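Local coordinates for MobB protein homolog (PDB 1XJC), which is of unknown function but, as a MobB homolog of the P-loop NTPase class, probably binds nucleotide and takes part in molybdopterin guanine dinucleotide synthesis, at residues A[26-31]-A[160-165]; A[104-109]-A[126-131]; A[133-138]-A[155-160]. All blocks are in the same frame, centred on the assembly; numbering follows the deposited sequence.

Interaction 1 (A[26-31]-A[160-165])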
ATOM      1  N   ALA A  26      -5.035   7.307  -7.345  1.00 18.48           N
ATOM      2  CA  ALA A  26      -5.563   8.163  -8.415  1.00 19.10           C
ATOM      3  C   ALA A  26      -5.356   7.579  -9.823  1.00 19.88           C
ATOM      4  O   ALA A  26      -6.263   7.631 -10.665  1.00 20.04           O
ATOM      5  CB  ALA A  26      -4.919   9.596  -8.336  1.00 17.71           C
ATOM      6  N   ALA A  27      -4.176   7.020 -10.083  1.00 19.52           N
ATOM      7  CA  ALA A  27      -3.906   6.444 -11.399  1.00 18.17           C
ATOM      8  C   ALA A  27      -4.811   5.233 -11.579  1.00 20.04           C
ATOM      9  O   ALA A  27      -5.390   5.039 -12.649  1.00 21.65           O
ATOM     10  CB  ALA A  27      -2.430   6.023 -11.518  1.00 16.96           C
ATOM     11  N   ALA A  28      -4.938   4.414 -10.532  1.00 19.86           N
ATOM     12  CA  ALA A  28      -5.794   3.224 -10.634  1.00 20.80           C
ATOM     13  C   ALA A  28      -7.242   3.658 -10.904  1.00 21.70           C
ATOM     14  O   ALA A  28      -7.919   3.080 -11.751  1.00 21.49           O
ATOM     15  CB  ALA A  28      -5.723   2.392  -9.334  1.00 19.32           C
ATOM     16  N   VAL A  29      -7.716   4.674 -10.177  1.00 22.65           N
ATOM     17  CA  VAL A  29      -9.088   5.162 -10.376  1.00 22.05           C
ATOM     18  C   VAL A  29      -9.283   5.670 -11.804  1.00 23.34           C
ATOM     19  O   VAL A  29     -10.279   5.342 -12.462  1.00 24.35           O
ATOM     20  CB  VAL A  29      -9.462   6.295  -9.352  1.00 21.14           C
ATOM     21  CG1 VAL A  29     -10.813   6.897  -9.710  1.00 19.68           C
ATOM     22  CG2 VAL A  29      -9.525   5.723  -7.930  1.00 20.54           C
ATOM     23  N   ARG A  30      -8.336   6.464 -12.296  1.00 25.13           N
ATOM     24  CA  ARG A  30      -8.428   6.987 -13.665  1.00 27.33           C
ATOM     25  C   ARG A  30      -8.538   5.875 -14.699  1.00 26.81           C
ATOM     26  O   ARG A  30      -9.204   6.039 -15.708  1.00 27.49           O
ATOM     27  CB  ARG A  30      -7.205   7.831 -14.033  1.00 29.57           C
ATOM     28  CG  ARG A  30      -7.089   9.134 -13.316  1.00 35.85           C
ATOM     29  CD  ARG A  30      -5.986   9.967 -13.953  1.00 41.31           C
ATOM     30  NE  ARG A  30      -5.371  10.856 -12.973  1.00 47.27           N
ATOM     31  CZ  ARG A  30      -4.308  10.543 -12.236  1.00 48.26           C
ATOM     32  NH1 ARG A  30      -3.719   9.359 -12.359  1.00 48.86           N
ATOM     33  NH2 ARG A  30      -3.838  11.422 -11.364  1.00 49.56           N
ATOM     34  N   GLU A  31      -7.851   4.761 -14.465  1.00 27.14           N
ATOM     35  CA  GLU A  31      -7.903   3.628 -15.386  1.00 28.22           C
ATOM     36  C   GLU A  31      -9.238   2.923 -15.243  1.00 26.82           C
ATOM     37  O   GLU A  31      -9.499   1.951 -15.945  1.00 26.83           O
ATOM     38  CB  GLU A  31      -6.785   2.620 -15.090  1.00 31.81           C
ATOM     39  CG  GLU A  31      -5.412   3.056 -15.538  1.00 37.46           C
ATOM     40  CD  GLU A  31      -5.366   3.317 -17.025  1.00 41.21           C
ATOM     41  OE1 GLU A  31      -5.537   2.354 -17.807  1.00 42.63           O
ATOM     42  OE2 GLU A  31      -5.173   4.491 -17.406  1.00 43.64           O
ATOM     43  N   TRP A 160       5.279   2.537 -13.831  1.00 19.97           N
ATOM     44  CA  TRP A 160       5.997   1.279 -13.587  1.00 21.13           C
ATOM     45  C   TRP A 160       5.166   0.352 -12.676  1.00 21.62           C
ATOM     46  O   TRP A 160       4.997  -0.863 -12.946  1.00 21.36           O
ATOM     47  CB  TRP A 160       7.346   1.558 -12.932  1.00 22.28           C
ATOM     48  CG  TRP A 160       8.194   0.332 -12.774  1.00 24.95           C
ATOM     49  CD1 TRP A 160       9.037  -0.210 -13.705  1.00 26.66           C
ATOM     50  CD2 TRP A 160       8.244  -0.533 -11.636  1.00 26.02           C
ATOM     51  NE1 TRP A 160       9.607  -1.361 -13.216  1.00 27.52           N
ATOM     52  CE2 TRP A 160       9.135  -1.583 -11.948  1.00 26.62           C
ATOM     53  CE3 TRP A 160       7.622  -0.523 -10.382  1.00 25.46           C
ATOM     54  CZ2 TRP A 160       9.417  -2.616 -11.052  1.00 26.91           C
ATOM     55  CZ3 TRP A 160       7.901  -1.549  -9.491  1.00 25.95           C
ATOM     56  CH2 TRP A 160       8.793  -2.583  -9.832  1.00 27.10           C
ATOM     57  N   LEU A 161       4.655   0.921 -11.591  1.00 20.47           N
ATOM     58  CA  LEU A 161       3.854   0.138 -10.647  1.00 20.21           C
ATOM     59  C   LEU A 161       2.566  -0.362 -11.297  1.00 20.31           C
ATOM     60  O   LEU A 161       2.208  -1.527 -11.133  1.00 20.90           O
ATOM     61  CB  LEU A 161       3.530   0.964  -9.396  1.00 18.91           C
ATOM     62  CG  LEU A 161       4.720   1.240  -8.481  1.00 19.09           C
ATOM     63  CD1 LEU A 161       4.349   2.247  -7.399  1.00 18.29           C
ATOM     64  CD2 LEU A 161       5.171  -0.074  -7.863  1.00 17.71           C
HETATM   65  N   MSE A 162       1.876   0.506 -12.038  1.00 20.60           N
HETATM   66  CA  MSE A 162       0.639   0.102 -12.697  1.00 22.32           C
HETATM   67  C   MSE A 162       0.926  -1.100 -13.622  1.00 23.07           C
HETATM   68  O   MSE A 162       0.149  -2.068 -13.684  1.00 22.91           O
HETATM   69  CB  MSE A 162       0.057   1.279 -13.487  1.00 24.28           C
HETATM   70  CG  MSE A 162      -0.461   2.413 -12.592  1.00 27.10           C
HETATM   71 SE   MSE A 162      -2.013   1.850 -11.533  0.92 32.76          SE
HETATM   72  CE  MSE A 162      -3.377   2.115 -12.899  1.00 28.64           C
ATOM     73  N   ASN A 163       2.056  -1.050 -14.314  1.00 22.72           N
ATOM     74  CA  ASN A 163       2.416  -2.145 -15.201  1.00 25.00           C
ATOM     75  C   ASN A 163       2.668  -3.412 -14.379  1.00 24.94           C
ATOM     76  O   ASN A 163       2.274  -4.506 -14.793  1.00 24.30           O
ATOM     77  CB  ASN A 163       3.660  -1.804 -16.031  1.00 26.32           C
ATOM     78  CG  ASN A 163       4.056  -2.937 -16.971  1.00 29.85           C
ATOM     79  OD1 ASN A 163       3.293  -3.315 -17.866  1.00 31.76           O
ATOM     80  ND2 ASN A 163       5.246  -3.495 -16.763  1.00 30.21           N
ATOM     81  N   GLU A 164       3.311  -3.265 -13.218  1.00 25.27           N
ATOM     82  CA  GLU A 164       3.585  -4.419 -12.362  1.00 27.45           C
ATOM     83  C   GLU A 164       2.276  -5.064 -11.913  1.00 28.81           C
ATOM     84  O   GLU A 164       2.165  -6.296 -11.875  1.00 29.62           O
ATOM     85  CB  GLU A 164       4.422  -4.031 -11.134  1.00 27.27           C
ATOM     86  CG  GLU A 164       5.882  -3.756 -11.437  1.00 29.51           C
ATOM     87  CD  GLU A 164       6.556  -4.917 -12.169  1.00 31.28           C
ATOM     88  OE1 GLU A 164       6.684  -6.005 -11.573  1.00 32.89           O
ATOM     89  OE2 GLU A 164       6.954  -4.741 -13.341  1.00 31.82           O
ATOM     90  N   VAL A 165       1.289  -4.237 -11.569  1.00 29.87           N
ATOM     91  CA  VAL A 165      -0.007  -4.757 -11.162  1.00 31.03           C
ATOM     92  C   VAL A 165      -0.684  -5.465 -12.353  1.00 33.80           C
ATOM     93  O   VAL A 165      -1.205  -6.569 -12.209  1.00 33.77           O
ATOM     94  CB  VAL A 165      -0.961  -3.630 -10.685  1.00 30.15           C
ATOM     95  CG1 VAL A 165      -2.342  -4.223 -10.392  1.00 30.01           C
ATOM     96  CG2 VAL A 165      -0.384  -2.923  -9.448  1.00 28.03           C
TER
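The carbonyl oxygen Ala27 O, which accepts the helical bond from Glu31 N at 3.1 Å, is also touched across the contact by the methyl of Met162, with CE 3.6 Å from that oxygen. No hydrogen bond crosses between the segments, and Met162, a selenomethionine in this crystal, carries every contact from its side. Met162 CE reaches the backbone itself, lying 3.5 Å from Ala28 CA, while the same methyl meets the aliphatic part of Glu31, 3.5 Å from CG. Two successive bends, chi2 -66° and chi3 -82°, fold the Met162 chain so that selenium and methyl lie along helix 17-30. Ala27 CB lies 4.2 Å from Met162 SE. The small side chains of Ala27 and Ala28 are consistent with the close approach of the helices, Ala28 CA to Met162 CA 7.4 Å. The two helices cover one face of the parallel sheet of a P-loop NTPase fold: helix 17-30 follows strand 6-10 and a loop with a Walker A-like sequence, whereas helix 154-166 is the last helix of the chain. Trp24 and Trp33 also pack on Met162, and Ala28 and Val165 both rest on Leu99 of strand 99-103. At the outer end of the contact Glu31 is exposed. Its CG approaches Met162 where helix 17-30 gives way to loop, and the two side chains cross obliquely there.

Interaction 2 (A[104-109]-A[126-131])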
ATOM      1  N   GLY A 104       1.272  -0.416   5.491  1.00 24.31           N
ATOM      2  CA  GLY A 104       1.669  -1.016   6.753  1.00 23.97           C
ATOM      3  C   GLY A 104       1.594  -2.538   6.741  1.00 24.31           C
ATOM      4  O   GLY A 104       1.699  -3.150   5.678  1.00 23.14           O
ATOM      5  N   TYR A 105       1.413  -3.145   7.919  1.00 24.96           N
ATOM      6  CA  TYR A 105       1.329  -4.609   8.061  1.00 25.57           C
ATOM      7  C   TYR A 105       2.584  -5.230   7.435  1.00 26.48           C
ATOM      8  O   TYR A 105       2.513  -6.265   6.749  1.00 25.52           O
ATOM      9  CB  TYR A 105       0.086  -5.140   7.336  1.00 26.02           C
ATOM     10  CG  TYR A 105      -1.222  -4.544   7.819  1.00 27.01           C
ATOM     11  CD1 TYR A 105      -1.891  -5.066   8.930  1.00 27.46           C
ATOM     12  CD2 TYR A 105      -1.764  -3.429   7.191  1.00 28.12           C
ATOM     13  CE1 TYR A 105      -3.075  -4.474   9.400  1.00 28.45           C
ATOM     14  CE2 TYR A 105      -2.932  -2.840   7.645  1.00 30.17           C
ATOM     15  CZ  TYR A 105      -3.583  -3.361   8.751  1.00 30.68           C
ATOM     16  OH  TYR A 105      -4.728  -2.734   9.197  1.00 33.01           O
ATOM     17  N   LYS A 106       3.728  -4.598   7.695  1.00 26.63           N
ATOM     18  CA  LYS A 106       5.009  -5.014   7.123  1.00 26.64           C
ATOM     19  C   LYS A 106       5.384  -6.483   7.245  1.00 25.87           C
ATOM     20  O   LYS A 106       6.206  -6.972   6.466  1.00 25.63           O
ATOM     21  CB  LYS A 106       6.150  -4.145   7.678  1.00 27.43           C
ATOM     22  CG  LYS A 106       6.515  -4.416   9.132  1.00 31.62           C
ATOM     23  CD  LYS A 106       7.676  -3.527   9.606  1.00 34.86           C
ATOM     24  CE  LYS A 106       7.998  -3.797  11.080  1.00 38.89           C
ATOM     25  NZ  LYS A 106       9.123  -2.955  11.621  1.00 42.40           N
ATOM     26  N   GLN A 107       4.801  -7.198   8.201  1.00 25.78           N
ATOM     27  CA  GLN A 107       5.114  -8.613   8.342  1.00 25.60           C
ATOM     28  C   GLN A 107       4.360  -9.449   7.299  1.00 25.55           C
ATOM     29  O   GLN A 107       4.728 -10.600   7.036  1.00 24.70           O
ATOM     30  CB  GLN A 107       4.774  -9.122   9.764  1.00 26.14           C
ATOM     31  CG  GLN A 107       3.277  -9.306  10.078  1.00 27.20           C
ATOM     32  CD  GLN A 107       2.555  -7.988  10.342  1.00 28.02           C
ATOM     33  OE1 GLN A 107       3.172  -6.928  10.381  1.00 29.20           O
ATOM     34  NE2 GLN A 107       1.240  -8.057  10.545  1.00 28.98           N
ATOM     35  N   GLU A 108       3.308  -8.888   6.700  1.00 25.84           N
ATOM     36  CA  GLU A 108       2.557  -9.651   5.697  1.00 26.82           C
ATOM     37  C   GLU A 108       3.439  -9.827   4.471  1.00 27.00           C
ATOM     38  O   GLU A 108       4.374  -9.052   4.265  1.00 27.29           O
ATOM     39  CB  GLU A 108       1.237  -8.950   5.342  1.00 28.61           C
ATOM     40  CG  GLU A 108       0.266  -8.905   6.501  1.00 30.18           C
ATOM     41  CD  GLU A 108      -0.071 -10.290   6.998  1.00 33.05           C
ATOM     42  OE1 GLU A 108      -0.664 -11.077   6.242  1.00 34.48           O
ATOM     43  OE2 GLU A 108       0.274 -10.610   8.149  1.00 36.73           O
ATOM     44  N   ARG A 109       3.135 -10.821   3.643  1.00 27.31           N
ATOM     45  CA  ARG A 109       3.998 -11.114   2.504  1.00 28.34           C
ATOM     46  C   ARG A 109       3.549 -10.756   1.079  1.00 26.85           C
ATOM     47  O   ARG A 109       4.011 -11.369   0.112  1.00 26.34           O
ATOM     48  CB  ARG A 109       4.387 -12.597   2.580  1.00 31.85           C
ATOM     49  CG  ARG A 109       5.104 -12.957   3.894  1.00 36.99           C
ATOM     50  CD  ARG A 109       5.349 -14.455   4.024  1.00 42.25           C
ATOM     51  NE  ARG A 109       6.299 -14.940   3.027  1.00 47.69           N
ATOM     52  CZ  ARG A 109       7.618 -14.828   3.138  1.00 50.71           C
ATOM     53  NH1 ARG A 109       8.150 -14.253   4.212  1.00 51.91           N
ATOM     54  NH2 ARG A 109       8.408 -15.277   2.171  1.00 51.99           N
ATOM     55  N   GLN A 126      15.093  -3.509   4.775  1.00 25.33           N
ATOM     56  CA  GLN A 126      15.553  -4.351   3.671  1.00 24.25           C
ATOM     57  C   GLN A 126      15.304  -5.840   3.882  1.00 23.49           C
ATOM     58  O   GLN A 126      15.356  -6.615   2.936  1.00 24.66           O
ATOM     59  CB  GLN A 126      17.049  -4.133   3.419  1.00 24.35           C
ATOM     60  CG  GLN A 126      17.979  -4.705   4.488  1.00 25.45           C
ATOM     61  CD  GLN A 126      19.458  -4.463   4.171  1.00 27.99           C
ATOM     62  OE1 GLN A 126      19.857  -4.439   3.005  1.00 28.79           O
ATOM     63  NE2 GLN A 126      20.276  -4.311   5.212  1.00 28.97           N
ATOM     64  N   HIS A 127      15.027  -6.254   5.111  1.00 22.99           N
ATOM     65  CA  HIS A 127      14.815  -7.675   5.338  1.00 24.24           C
ATOM     66  C   HIS A 127      13.364  -8.148   5.229  1.00 24.86           C
ATOM     67  O   HIS A 127      13.067  -9.323   5.484  1.00 25.96           O
ATOM     68  CB  HIS A 127      15.435  -8.073   6.676  1.00 24.98           C
ATOM     69  CG  HIS A 127      16.913  -7.835   6.721  1.00 27.61           C
ATOM     70  ND1 HIS A 127      17.785  -8.445   5.845  1.00 27.35           N
ATOM     71  CD2 HIS A 127      17.666  -7.019   7.497  1.00 27.60           C
ATOM     72  CE1 HIS A 127      19.014  -8.018   6.080  1.00 27.16           C
ATOM     73  NE2 HIS A 127      18.969  -7.152   7.077  1.00 29.31           N
ATOM     74  N   LEU A 128      12.475  -7.252   4.810  1.00 23.42           N
ATOM     75  CA  LEU A 128      11.073  -7.615   4.653  1.00 22.30           C
ATOM     76  C   LEU A 128      10.905  -8.532   3.451  1.00 22.23           C
ATOM     77  O   LEU A 128      11.790  -8.632   2.590  1.00 21.51           O
ATOM     78  CB  LEU A 128      10.200  -6.373   4.489  1.00 20.63           C
ATOM     79  CG  LEU A 128      10.177  -5.433   5.693  1.00 20.40           C
ATOM     80  CD1 LEU A 128       9.356  -4.196   5.359  1.00 20.95           C
ATOM     81  CD2 LEU A 128       9.579  -6.160   6.904  1.00 20.57           C
ATOM     82  N   ALA A 129       9.756  -9.195   3.399  1.00 21.76           N
ATOM     83  CA  ALA A 129       9.462 -10.130   2.331  1.00 22.39           C
ATOM     84  C   ALA A 129       8.799  -9.536   1.097  1.00 22.99           C
ATOM     85  O   ALA A 129       8.007  -8.589   1.178  1.00 24.24           O
ATOM     86  CB  ALA A 129       8.578 -11.271   2.872  1.00 22.39           C
ATOM     87  N   ASN A 130       9.154 -10.093  -0.056  1.00 22.50           N
ATOM     88  CA  ASN A 130       8.524  -9.706  -1.308  1.00 21.61           C
ATOM     89  C   ASN A 130       8.677  -8.224  -1.719  1.00 21.33           C
ATOM     90  O   ASN A 130       7.780  -7.663  -2.345  1.00 22.28           O
ATOM     91  CB  ASN A 130       7.033 -10.063  -1.205  1.00 20.59           C
ATOM     92  CG  ASN A 130       6.460 -10.603  -2.506  1.00 21.07           C
ATOM     93  OD1 ASN A 130       7.100 -10.551  -3.551  1.00 21.58           O
ATOM     94  ND2 ASN A 130       5.234 -11.128  -2.442  1.00 21.12           N
ATOM     95  N   ILE A 131       9.791  -7.593  -1.372  1.00 20.38           N
ATOM     96  CA  ILE A 131      10.006  -6.194  -1.765  1.00 20.42           C
ATOM     97  C   ILE A 131      10.158  -6.125  -3.288  1.00 20.48           C
ATOM     98  O   ILE A 131      10.986  -6.831  -3.850  1.00 20.98           O
ATOM     99  CB  ILE A 131      11.296  -5.610  -1.120  1.00 20.04           C
ATOM    100  CG1 ILE A 131      11.108  -5.503   0.397  1.00 18.85           C
ATOM    101  CG2 ILE A 131      11.611  -4.202  -1.698  1.00 17.62           C
ATOM    102  CD1 ILE A 131      12.415  -5.176   1.128  1.00 17.34           C
TER
HETATM  103  O   HOH W   1       7.675  -9.002   5.297  1.00 29.26           O
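Arg109 and Ala129 bring their CA atoms within 5.6 Å of each other, just after a type I beta turn from Tyr105 to Glu108 that is closed by Glu108 N to Tyr105 O at 2.7 Å. The one direct hydrogen bond between the segments is made by the side-chain amide of Asn130, whose ND2 donates to Arg109 O at 2.8 Å. With an N-H...O angle of 172° the bond is nearly straight, and the acceptor lies close to the amide plane, although the donor is tilted 26° from the plane of the carbonyl. The other end of that amide, OD1, takes a bond from Arg132, so both ends are held and its rotation is probably fixed. Nearer the turn, a water bridges the backbones: it donates to Lys106 O at 2.8 Å and accepts from Ala129 N at 2.8 Å. Both segments are connections of the parallel sheet. Segment 104-109 leads from strand 99-103 to strand 112-116 and touches strand 6-10 on the way; segment 126-131 ends the beta-alpha-beta crossover that runs through helix 119-125 into strand 131-136. Lys112 joins them as well, bonding Glu108 O and Ala129 O. Among the side chains, Arg109 bends at chi3 (66°) and lays one face of its guanidinium against the Ala129 methyl, NH1 to CB 3.3 Å, over the rim of the group. Leu128 crosses Lys106 at about a right angle; its CD2 sits 3.5 Å from Lys106 O, while CD1 lies 4.0 Å from Lys106 CB.

Interaction 3 (A[133-138]-A[155-160])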
ATOM      1  N   ALA A 133      10.138  -2.849  -5.034  1.00 19.84           N
ATOM      2  CA  ALA A 133      10.750  -1.574  -5.395  1.00 19.45           C
ATOM      3  C   ALA A 133      10.927  -0.745  -4.159  1.00 20.51           C
ATOM      4  O   ALA A 133      10.275  -0.992  -3.135  1.00 20.82           O
ATOM      5  CB  ALA A 133       9.868  -0.807  -6.399  1.00 17.74           C
ATOM      6  N   VAL A 134      11.811   0.241  -4.277  1.00 20.81           N
ATOM      7  CA  VAL A 134      12.133   1.176  -3.213  1.00 20.09           C
ATOM      8  C   VAL A 134      11.990   2.581  -3.783  1.00 20.21           C
ATOM      9  O   VAL A 134      12.410   2.839  -4.920  1.00 19.55           O
ATOM     10  CB  VAL A 134      13.606   1.027  -2.739  1.00 20.88           C
ATOM     11  CG1 VAL A 134      13.892   2.027  -1.585  1.00 19.82           C
ATOM     12  CG2 VAL A 134      13.884  -0.423  -2.287  1.00 19.93           C
ATOM     13  N   ILE A 135      11.371   3.475  -3.015  1.00 19.11           N
ATOM     14  CA  ILE A 135      11.234   4.866  -3.416  1.00 19.32           C
ATOM     15  C   ILE A 135      11.900   5.593  -2.250  1.00 20.88           C
ATOM     16  O   ILE A 135      11.505   5.422  -1.095  1.00 21.03           O
ATOM     17  CB  ILE A 135       9.753   5.263  -3.595  1.00 18.89           C
ATOM     18  CG1 ILE A 135       9.144   4.445  -4.750  1.00 16.88           C
ATOM     19  CG2 ILE A 135       9.641   6.770  -3.851  1.00 17.70           C
ATOM     20  CD1 ILE A 135       7.631   4.675  -4.999  1.00 16.24           C
ATOM     21  N   ALA A 136      12.919   6.399  -2.547  1.00 21.62           N
ATOM     22  CA  ALA A 136      13.688   7.036  -1.485  1.00 21.67           C
ATOM     23  C   ALA A 136      13.941   8.522  -1.596  1.00 22.55           C
ATOM     24  O   ALA A 136      13.787   9.111  -2.667  1.00 23.07           O
ATOM     25  CB  ALA A 136      15.030   6.320  -1.366  1.00 21.76           C
ATOM     26  N   TRP A 137      14.368   9.107  -0.477  1.00 23.39           N
ATOM     27  CA  TRP A 137      14.691  10.536  -0.401  1.00 25.13           C
ATOM     28  C   TRP A 137      16.090  10.766  -0.975  1.00 26.73           C
ATOM     29  O   TRP A 137      16.396  11.847  -1.458  1.00 28.52           O
ATOM     30  CB  TRP A 137      14.744  11.013   1.047  1.00 23.73           C
ATOM     31  CG  TRP A 137      13.473  11.231   1.783  1.00 23.55           C
ATOM     32  CD1 TRP A 137      12.277  10.597   1.601  1.00 23.19           C
ATOM     33  CD2 TRP A 137      13.320  12.052   2.943  1.00 23.91           C
ATOM     34  NE1 TRP A 137      11.386  10.966   2.594  1.00 23.52           N
ATOM     35  CE2 TRP A 137      12.005  11.858   3.430  1.00 23.90           C
ATOM     36  CE3 TRP A 137      14.172  12.933   3.625  1.00 23.74           C
ATOM     37  CZ2 TRP A 137      11.525  12.513   4.568  1.00 25.06           C
ATOM     38  CZ3 TRP A 137      13.690  13.583   4.758  1.00 25.06           C
ATOM     39  CH2 TRP A 137      12.377  13.367   5.217  1.00 26.09           C
ATOM     40  N   GLU A 138      16.940   9.750  -0.862  1.00 28.35           N
ATOM     41  CA  GLU A 138      18.328   9.827  -1.329  1.00 30.47           C
ATOM     42  C   GLU A 138      18.782   8.467  -1.835  1.00 30.64           C
ATOM     43  O   GLU A 138      18.105   7.470  -1.609  1.00 29.55           O
ATOM     44  CB  GLU A 138      19.249  10.260  -0.183  1.00 31.78           C
ATOM     45  CG  GLU A 138      19.054   9.464   1.107  1.00 34.95           C
ATOM     46  CD  GLU A 138      20.256   9.545   2.039  1.00 37.17           C
ATOM     47  OE1 GLU A 138      20.998  10.552   1.963  1.00 38.03           O
ATOM     48  OE2 GLU A 138      20.455   8.604   2.852  1.00 39.15           O
ATOM     49  N   ASP A 155       6.393  10.378 -12.194  1.00 22.13           N
ATOM     50  CA  ASP A 155       6.110  10.244 -13.626  1.00 23.33           C
ATOM     51  C   ASP A 155       6.703   8.935 -14.132  1.00 23.52           C
ATOM     52  O   ASP A 155       6.342   8.438 -15.201  1.00 23.06           O
ATOM     53  CB  ASP A 155       6.701  11.401 -14.430  1.00 24.80           C
ATOM     54  CG  ASP A 155       5.826  12.643 -14.386  1.00 27.42           C
ATOM     55  OD1 ASP A 155       4.631  12.509 -14.037  1.00 27.75           O
ATOM     56  OD2 ASP A 155       6.328  13.741 -14.714  1.00 28.36           O
ATOM     57  N   GLU A 156       7.624   8.386 -13.354  1.00 23.40           N
ATOM     58  CA  GLU A 156       8.225   7.130 -13.720  1.00 24.05           C
ATOM     59  C   GLU A 156       7.756   5.971 -12.844  1.00 22.47           C
ATOM     60  O   GLU A 156       7.403   4.909 -13.370  1.00 21.30           O
ATOM     61  CB  GLU A 156       9.741   7.221 -13.652  1.00 27.65           C
ATOM     62  CG  GLU A 156      10.404   5.967 -14.128  1.00 34.92           C
ATOM     63  CD  GLU A 156      11.603   6.280 -14.993  1.00 40.95           C
ATOM     64  OE1 GLU A 156      12.642   6.720 -14.444  1.00 42.93           O
ATOM     65  OE2 GLU A 156      11.486   6.105 -16.227  1.00 44.13           O
ATOM     66  N   TYR A 157       7.710   6.148 -11.524  1.00 19.97           N
ATOM     67  CA  TYR A 157       7.307   4.992 -10.721  1.00 19.57           C
ATOM     68  C   TYR A 157       5.830   4.597 -10.755  1.00 19.39           C
ATOM     69  O   TYR A 157       5.513   3.432 -10.570  1.00 19.39           O
ATOM     70  CB  TYR A 157       7.838   5.081  -9.267  1.00 19.70           C
ATOM     71  CG  TYR A 157       7.384   6.240  -8.412  1.00 19.40           C
ATOM     72  CD1 TYR A 157       6.059   6.342  -7.970  1.00 18.98           C
ATOM     73  CD2 TYR A 157       8.298   7.209  -7.991  1.00 19.05           C
ATOM     74  CE1 TYR A 157       5.665   7.382  -7.125  1.00 17.66           C
ATOM     75  CE2 TYR A 157       7.914   8.251  -7.150  1.00 17.35           C
ATOM     76  CZ  TYR A 157       6.600   8.332  -6.719  1.00 18.75           C
ATOM     77  OH  TYR A 157       6.232   9.352  -5.874  1.00 18.33           O
ATOM     78  N   ILE A 158       4.933   5.538 -11.024  1.00 19.03           N
ATOM     79  CA  ILE A 158       3.503   5.209 -11.088  1.00 18.23           C
ATOM     80  C   ILE A 158       3.230   4.326 -12.314  1.00 18.44           C
ATOM     81  O   ILE A 158       2.646   3.253 -12.185  1.00 18.51           O
ATOM     82  CB  ILE A 158       2.635   6.491 -11.115  1.00 18.79           C
ATOM     83  CG1 ILE A 158       2.751   7.214  -9.756  1.00 17.94           C
ATOM     84  CG2 ILE A 158       1.176   6.137 -11.420  1.00 16.95           C
ATOM     85  CD1 ILE A 158       2.240   6.373  -8.539  1.00 17.65           C
ATOM     86  N   PRO A 159       3.665   4.751 -13.517  1.00 19.48           N
ATOM     87  CA  PRO A 159       3.406   3.877 -14.670  1.00 19.42           C
ATOM     88  C   PRO A 159       4.110   2.516 -14.458  1.00 19.75           C
ATOM     89  O   PRO A 159       3.597   1.460 -14.845  1.00 19.91           O
ATOM     90  CB  PRO A 159       3.995   4.672 -15.845  1.00 19.46           C
ATOM     91  CG  PRO A 159       3.744   6.089 -15.425  1.00 19.62           C
ATOM     92  CD  PRO A 159       4.168   6.067 -13.961  1.00 18.58           C
ATOM     93  N   TRP A 160       5.279   2.537 -13.831  1.00 19.97           N
ATOM     94  CA  TRP A 160       5.997   1.279 -13.587  1.00 21.13           C
ATOM     95  C   TRP A 160       5.166   0.352 -12.676  1.00 21.62           C
ATOM     96  O   TRP A 160       4.997  -0.863 -12.946  1.00 21.36           O
ATOM     97  CB  TRP A 160       7.346   1.558 -12.932  1.00 22.28           C
ATOM     98  CG  TRP A 160       8.194   0.332 -12.774  1.00 24.95           C
ATOM     99  CD1 TRP A 160       9.037  -0.210 -13.705  1.00 26.66           C
ATOM    100  CD2 TRP A 160       8.244  -0.533 -11.636  1.00 26.02           C
ATOM    101  NE1 TRP A 160       9.607  -1.361 -13.216  1.00 27.52           N
ATOM    102  CE2 TRP A 160       9.135  -1.583 -11.948  1.00 26.62           C
ATOM    103  CE3 TRP A 160       7.622  -0.523 -10.382  1.00 25.46           C
ATOM    104  CZ2 TRP A 160       9.417  -2.616 -11.052  1.00 26.91           C
ATOM    105  CZ3 TRP A 160       7.901  -1.549  -9.491  1.00 25.95           C
ATOM    106  CH2 TRP A 160       8.793  -2.583  -9.832  1.00 27.10           C
TER
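Ile135 and Tyr157 make the tight half of a strand-to-helix contact, in which helix 154-166 covers strand 131-136 of the parallel sheet in the P-loop NTPase fold. The Ile135 methyl CD1 stands over the Tyr157 ring, 3.7 Å from its centroid and only 11° off the ring normal, which meets the geometry of a CH-pi contact over the centre of a face. That ring is turned to the strand by a chi1 of 62°, which sets CG between the backbone N and the carbonyl carbon. Its hydroxyl is held by the carbonyl oxygen of Leu151, and Thr19 and Leu20 of helix 17-30 touch the side chain as well. A serine in place of this tyrosine would probably open a gap over Ile135 CD1 and, with its shorter side chain, leave Leu151 O without its hydroxyl partner. The looser half lies at the partly exposed Trp160: all six Tyr157 ring atoms lie near Ile135, but the indole meets Ala133 CB alone, obliquely, through CH2 and CZ3, the latter 3.7 Å from Ala133 CB. Pro147 and Phe149 also touch this indole. At the Tyr157 ring, the second methyl branch of Ile135 extends the contact, with CG2 4.0 Å from Tyr157 CE2.

In the fold
Interactions 1 and 3 are buried and share helix 154-166, which turns Met162 toward helix 17-30 and Tyr157 toward strand 131-136. Their centres are 13 Å apart, and they meet directly where Ala27 CB packs 3.6 Å from Ile158 CG2. Both are apolar, one helix-to-helix through the bent chain of a selenomethionine, the other helix-to-sheet through an aromatic face. Interaction 2 is a surface contact between two loops, about 21 Å from interaction 1 between centres and across the chain's centre from it; there an amide, a carbonyl and a water do much of the joining. It adjoins interaction 3 only in sequence, since segment 126-131 runs into strand 131-136.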